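PDB 2YJ3: copper-transporting ATPase from Sulfolobus solfataricus, which probably couples ATP hydrolysis to transport of copper ions across the cell membrane, this chain being its soluble nucleotide-binding and phosphorylation region. Local coordinates for residues A[32-37]-A[201-206]. The protein carries 1 engineered substitution. Sequence-based numbering, arbitrary orientation.
Engineered in segment 32-37: Glu34 (natural residue Asp).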
ATOM      1  N   ILE A  32     -13.225  -0.327   6.274  1.00 47.07           N
ATOM      2  CA  ILE A  32     -11.912  -0.921   6.434  1.00 44.11           C
ATOM      3  C   ILE A  32     -10.902  -0.301   5.480  1.00 41.59           C
ATOM      4  O   ILE A  32     -11.156  -0.187   4.275  1.00 42.17           O
ATOM      5  CB  ILE A  32     -11.963  -2.426   6.208  1.00 42.41           C
ATOM      6  CG1 ILE A  32     -12.915  -3.062   7.228  1.00 48.23           C
ATOM      7  CG2 ILE A  32     -10.563  -3.007   6.301  1.00 44.45           C
ATOM      8  CD1 ILE A  32     -13.006  -4.583   7.160  1.00 46.45           C
ATOM      9  N   PHE A  33      -9.766   0.114   6.035  1.00 36.88           N
ATOM     10  CA  PHE A  33      -8.643   0.598   5.247  1.00 42.49           C
ATOM     11  C   PHE A  33      -7.494  -0.400   5.213  1.00 45.35           C
ATOM     12  O   PHE A  33      -7.140  -0.998   6.221  1.00 49.97           O
ATOM     13  CB  PHE A  33      -8.093   1.897   5.829  1.00 44.27           C
ATOM     14  CG  PHE A  33      -9.037   3.043   5.753  1.00 44.66           C
ATOM     15  CD1 PHE A  33      -9.045   3.870   4.644  1.00 44.40           C
ATOM     16  CD2 PHE A  33      -9.905   3.310   6.797  1.00 47.79           C
ATOM     17  CE1 PHE A  33      -9.910   4.934   4.570  1.00 47.30           C
ATOM     18  CE2 PHE A  33     -10.774   4.382   6.731  1.00 56.61           C
ATOM     19  CZ  PHE A  33     -10.775   5.196   5.615  1.00 52.24           C
ATOM     20  N   GLU A  34      -6.903  -0.551   4.037  1.00 47.51           N
ATOM     21  CA  GLU A  34      -5.598  -1.159   3.898  1.00 44.25           C
ATOM     22  C   GLU A  34      -4.549  -0.110   4.209  1.00 48.13           C
ATOM     23  O   GLU A  34      -4.531   0.954   3.594  1.00 55.30           O
ATOM     24  CB  GLU A  34      -5.418  -1.633   2.466  1.00 48.99           C
ATOM     25  CG  GLU A  34      -5.799  -3.076   2.259  1.00 59.68           C
ATOM     26  CD  GLU A  34      -4.610  -3.991   2.394  1.00 61.10           C
ATOM     27  OE1 GLU A  34      -3.762  -3.746   3.282  1.00 59.12           O
ATOM     28  OE2 GLU A  34      -4.514  -4.938   1.586  1.00 63.81           O
ATOM     29  N   LYS A  35      -3.671  -0.385   5.162  1.00 48.33           N
ATOM     30  CA  LYS A  35      -2.668   0.605   5.509  1.00 47.82           C
ATOM     31  C   LYS A  35      -1.983   1.099   4.239  1.00 45.87           C
ATOM     32  O   LYS A  35      -1.992   2.287   3.943  1.00 54.53           O
ATOM     33  CB  LYS A  35      -1.644   0.038   6.496  1.00 49.34           C
ATOM     34  CG  LYS A  35      -0.401   0.907   6.661  1.00 51.19           C
ATOM     35  CD  LYS A  35       0.544   0.357   7.717  1.00 51.63           C
ATOM     36  CE  LYS A  35       1.742  -0.326   7.087  1.00 54.44           C
ATOM     37  NZ  LYS A  35       2.771   0.626   6.577  1.00 55.08           N
ATOM     38  N   THR A  36      -1.420   0.174   3.474  1.00 39.39           N
ATOM     39  CA  THR A  36      -0.528   0.543   2.391  1.00 41.55           C
ATOM     40  C   THR A  36      -1.281   0.954   1.138  1.00 44.81           C
ATOM     41  O   THR A  36      -2.033   0.159   0.572  1.00 43.96           O
ATOM     42  CB  THR A  36       0.403  -0.620   2.029  1.00 44.13           C
ATOM     43  OG1 THR A  36       1.162  -0.986   3.184  1.00 50.23           O
ATOM     44  CG2 THR A  36       1.338  -0.214   0.881  1.00 37.39           C
ATOM     45  N   GLY A  37      -1.070   2.193   0.701  1.00 44.81           N
ATOM     46  CA  GLY A  37      -1.639   2.659  -0.544  1.00 36.86           C
ATOM     47  C   GLY A  37      -2.884   3.498  -0.360  1.00 40.52           C
ATOM     48  O   GLY A  37      -3.189   4.357  -1.200  1.00 43.04           O
ATOM     49  N   VAL A 201     -19.974  -3.858   5.063  1.00 56.65           N
ATOM     50  CA  VAL A 201     -18.577  -3.465   5.118  1.00 48.63           C
ATOM     51  C   VAL A 201     -18.119  -2.848   3.823  1.00 45.55           C
ATOM     52  O   VAL A 201     -18.262  -3.439   2.754  1.00 48.17           O
ATOM     53  CB  VAL A 201     -17.672  -4.694   5.376  1.00 50.53           C
ATOM     54  CG1 VAL A 201     -16.213  -4.340   5.139  1.00 49.90           C
ATOM     55  CG2 VAL A 201     -17.881  -5.239   6.784  1.00 51.78           C
ATOM     56  N   LEU A 202     -17.549  -1.659   3.922  1.00 45.51           N
ATOM     57  CA  LEU A 202     -16.998  -0.994   2.761  1.00 42.97           C
ATOM     58  C   LEU A 202     -15.500  -1.039   2.917  1.00 41.93           C
ATOM     59  O   LEU A 202     -14.964  -0.704   3.978  1.00 44.77           O
ATOM     60  CB  LEU A 202     -17.493   0.444   2.692  1.00 38.55           C
ATOM     61  CG  LEU A 202     -16.977   1.331   1.560  1.00 42.79           C
ATOM     62  CD1 LEU A 202     -17.982   2.459   1.280  1.00 41.63           C
ATOM     63  CD2 LEU A 202     -15.608   1.885   1.893  1.00 41.22           C
ATOM     64  N   MET A 203     -14.806  -1.463   1.875  1.00 35.76           N
ATOM     65  CA  MET A 203     -13.377  -1.616   2.022  1.00 37.38           C
ATOM     66  C   MET A 203     -12.614  -0.844   0.983  1.00 35.59           C
ATOM     67  O   MET A 203     -13.002  -0.815  -0.172  1.00 40.75           O
ATOM     68  CB  MET A 203     -12.969  -3.084   1.969  1.00 37.85           C
ATOM     69  CG  MET A 203     -11.477  -3.243   2.142  1.00 36.82           C
ATOM     70  SD  MET A 203     -10.908  -4.941   2.240  1.00 50.24           S
ATOM     71  CE  MET A 203      -9.143  -4.685   2.444  1.00 32.69           C
ATOM     72  N   ILE A 204     -11.500  -0.253   1.405  1.00 32.05           N
ATOM     73  CA  ILE A 204     -10.641   0.514   0.521  1.00 30.87           C
ATOM     74  C   ILE A 204      -9.270  -0.130   0.482  1.00 33.22           C
ATOM     75  O   ILE A 204      -8.634  -0.295   1.525  1.00 33.39           O
ATOM     76  CB  ILE A 204     -10.499   1.941   1.050  1.00 34.29           C
ATOM     77  CG1 ILE A 204     -11.885   2.495   1.366  1.00 33.48           C
ATOM     78  CG2 ILE A 204      -9.731   2.798   0.062  1.00 29.96           C
ATOM     79  CD1 ILE A 204     -11.878   3.909   1.856  1.00 43.87           C
ATOM     80  N   GLY A 205      -8.806  -0.481  -0.716  1.00 33.52           N
ATOM     81  CA  GLY A 205      -7.554  -1.208  -0.867  1.00 30.27           C
ATOM     82  C   GLY A 205      -6.823  -0.943  -2.171  1.00 42.65           C
ATOM     83  O   GLY A 205      -7.251  -0.126  -3.005  1.00 34.90           O
ATOM     84  N   ASP A 206      -5.707  -1.643  -2.349  1.00 48.81           N
ATOM     85  CA  ASP A 206      -4.824  -1.415  -3.487  1.00 63.90           C
ATOM     86  C   ASP A 206      -5.373  -2.036  -4.767  1.00 70.60           C
ATOM     87  O   ASP A 206      -5.069  -1.572  -5.866  1.00 78.89           O
ATOM     88  CB  ASP A 206      -3.423  -1.954  -3.192  1.00 75.23           C
ATOM     89  CG  ASP A 206      -3.424  -3.441  -2.903  1.00 82.20           C
ATOM     90  OD1 ASP A 206      -3.523  -4.230  -3.868  1.00 84.58           O
ATOM     91  OD2 ASP A 206      -3.329  -3.815  -1.712  1.00 82.77           O
TER
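Ile204 runs beside the Phe33 ring in the same direction, its CD1 methyl meeting the ring obliquely, 3.5 Å from CE1; Leu247 and Ile243 of helix 243-250 also pack against this ring. The other flat groups, the carboxylates of Glu34 and Asp206, have planes turned 56° apart, OE2 of Glu34 being 3.7 Å from OD2 of Asp206. Strands 32-34 and 201-205 run parallel at 14°, neighbours in the middle of the sheet of the HAD-type Rossmann-like fold. Ile32 N donates to Leu202 O (2.9 Å), Ile204 N to Ile32 O, and Glu34 N to Ile204 O (3.1 Å), so Ile32 is gripped through both its N-H and its carbonyl. On the face opposite Phe33, Ile32 CD1 touches Val201 CG1 at 3.8 Å. Met203, with CG anti to the backbone N (chi1 -179°) and an extended chain, runs along the strand until its CE reaches Glu34 CG at 3.7 Å. Ile191 of helix 184-196 packs on both Ile32 and Met203, so helices cover the two faces of the sheet. Glu34 is an engineered replacement for the natural Asp at the position that P-type ATPases phosphorylate; its OE2 forms a salt bridge with Lys187, while Asp206 OD1 accepts from Val208 N. Lys35 and Thr36, just beyond the strand, bind ATP in another structure of this protein. The chemistry thus divides along the pair: apolar packing and backbone bonds fix two strand ends side by side, and there the engineered Glu34 side chain comes close to Asp206, with Lys187 pairing with Glu34.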